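Local coordinates for protein FimX (Pseudomonas aeruginosa PAO1, PDB 3HV8) that contains an EAL domain, a barrel-like alpha/beta module, which here holds the ligand C2E in its pocket, at residues 157-162 with 167-172. Sequence-based numbering, arbitrary orientation.
Sequences QLTQGL and CQAAIS
The carbonyl oxygen of Leu162, near the end of helix 152-164, accepts a hydrogen bond from the backbone N of Cys167 at 2.9 Å. The bond is fairly straight at the hydrogen (159°), and it ties the last part of the helix to the residue just before strand 168-174. CB of Leu162 points toward the strand, and a chi1 of -69°, with CG anti to the carbonyl carbon, keeps CG on the strand side of the helix. CD2 lies 4.2 Å from CB of Cys167, while CD1 sits 4.3 Å from CB of Ala169; a branched, apolar leucine can thus reach two residues at once. A turn earlier, CG2 of Thr159 meets the same Ala169 CB at 4.0 Å, so this small methyl is touched by two residues of one helix face, consistent with the close approach of the two segment axes, 8.2 Å. Threonine suits the spot because its methyl packs inward while OG1 bonds to Ala155 O and Thr188 N. Leu125 and Phe141 extend the apolar layer around Leu162. Strand 139-144, helix 152-164 running back at 146° to the next strand, and strand 168-174, the two strands parallel, form a beta-alpha-beta crossover of the EAL barrel wall.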
loop_
_atom_site.group_PDB
_atom_site.type_symbol
_atom_site.label_atom_id
_atom_site.label_comp_id
_atom_site.label_asym_id
_atom_site.label_seq_id
_atom_site.Cartn_x
_atom_site.Cartn_y
_atom_site.Cartn_z
ATOM N N GLN A 157 -10.104 -14.439 3.076
ATOM C CA GLN A 157 -9.233 -15.475 3.603
ATOM C C GLN A 157 -7.818 -14.962 3.847
ATOM O O GLN A 157 -7.206 -15.248 4.869
ATOM C CB GLN A 157 -9.197 -16.668 2.639
ATOM C CG GLN A 157 -10.538 -17.377 2.528
ATOM C CD GLN A 157 -10.597 -18.359 1.368
ATOM O OE1 GLN A 157 -9.791 -18.292 0.437
ATOM N NE2 GLN A 157 -11.565 -19.268 1.413
ATOM N N LEU A 158 -7.296 -14.180 2.907
ATOM C CA LEU A 158 -5.941 -13.673 3.074
ATOM C C LEU A 158 -5.838 -12.748 4.283
ATOM O O LEU A 158 -4.952 -12.901 5.104
ATOM C CB LEU A 158 -5.454 -12.945 1.819
ATOM C CG LEU A 158 -4.105 -12.246 1.991
ATOM C CD1 LEU A 158 -3.006 -13.243 2.287
ATOM C CD2 LEU A 158 -3.758 -11.466 0.735
ATOM N N THR A 159 -6.766 -11.801 4.394
ATOM C CA THR A 159 -6.675 -10.828 5.491
ATOM C C THR A 159 -6.897 -11.464 6.869
ATOM O O THR A 159 -6.264 -11.075 7.840
ATOM C CB THR A 159 -7.585 -9.580 5.282
ATOM O OG1 THR A 159 -8.953 -9.976 5.150
ATOM C CG2 THR A 159 -7.155 -8.821 4.030
ATOM N N GLN A 160 -7.742 -12.488 6.934
ATOM C CA GLN A 160 -7.898 -13.253 8.169
ATOM C C GLN A 160 -6.584 -13.968 8.513
ATOM O O GLN A 160 -6.139 -13.980 9.660
ATOM C CB GLN A 160 -9.062 -14.248 8.039
ATOM C CG GLN A 160 -10.437 -13.592 8.206
ATOM C CD GLN A 160 -11.608 -14.474 7.798
ATOM O OE1 GLN A 160 -12.728 -13.987 7.633
ATOM N NE2 GLN A 160 -11.360 -15.766 7.638
ATOM N N GLY A 161 -5.933 -14.526 7.496
ATOM C CA GLY A 161 -4.648 -15.168 7.708
ATOM C C GLY A 161 -3.538 -14.207 8.113
ATOM O O GLY A 161 -2.668 -14.538 8.925
ATOM N N LEU A 162 -3.543 -13.005 7.537
ATOM C CA LEU A 162 -2.574 -11.997 7.927
ATOM C C LEU A 162 -2.725 -11.634 9.399
ATOM O O LEU A 162 -1.734 -11.414 10.089
ATOM C CB LEU A 162 -2.722 -10.737 7.056
ATOM C CG LEU A 162 -2.301 -10.916 5.602
ATOM C CD1 LEU A 162 -2.674 -9.670 4.791
ATOM C CD2 LEU A 162 -0.804 -11.207 5.500
ATOM N N CYS A 167 0.245 -9.479 11.064
ATOM C CA CYS A 167 0.423 -8.427 10.086
ATOM C C CYS A 167 -0.870 -7.655 10.029
ATOM O O CYS A 167 -1.905 -8.113 10.524
ATOM C CB CYS A 167 0.741 -9.003 8.709
ATOM S SG CYS A 167 2.291 -9.920 8.656
ATOM N N GLN A 168 -0.821 -6.481 9.424
ATOM C CA GLN A 168 -2.021 -5.693 9.221
ATOM C C GLN A 168 -2.349 -5.601 7.741
ATOM O O GLN A 168 -1.585 -6.077 6.894
ATOM C CB GLN A 168 -1.802 -4.293 9.788
ATOM C CG GLN A 168 -1.793 -4.267 11.319
ATOM C CD GLN A 168 -1.420 -2.902 11.859
ATOM O OE1 GLN A 168 -0.409 -2.339 11.479
ATOM N NE2 GLN A 168 -2.231 -2.379 12.767
ATOM N N ALA A 169 -3.498 -5.016 7.425
ATOM C CA ALA A 169 -3.914 -4.846 6.042
ATOM C C ALA A 169 -4.634 -3.528 5.805
ATOM O O ALA A 169 -5.173 -2.902 6.740
ATOM C CB ALA A 169 -4.770 -6.036 5.568
ATOM N N ALA A 170 -4.623 -3.109 4.546
ATOM C CA ALA A 170 -5.225 -1.854 4.125
ATOM C C ALA A 170 -5.900 -2.040 2.789
ATOM O O ALA A 170 -5.448 -2.856 1.965
ATOM C CB ALA A 170 -4.160 -0.777 3.985
ATOM N N ILE A 171 -6.969 -1.293 2.548
ATOM C CA ILE A 171 -7.520 -1.186 1.206
ATOM C C ILE A 171 -7.149 0.178 0.658
ATOM O O ILE A 171 -7.393 1.183 1.329
ATOM C CB ILE A 171 -9.057 -1.315 1.201
ATOM C CG1 ILE A 171 -9.486 -2.607 1.902
ATOM C CG2 ILE A 171 -9.598 -1.208 -0.239
ATOM C CD1 ILE A 171 -8.867 -3.844 1.312
ATOM N N SER A 172 -6.589 0.222 -0.548
ATOM C CA SER A 172 -6.230 1.481 -1.181
ATOM C C SER A 172 -7.177 1.801 -2.330
ATOM O O SER A 172 -8.001 0.966 -2.728
ATOM C CB SER A 172 -4.799 1.434 -1.690
ATOM O OG SER A 172 -4.639 0.421 -2.665
#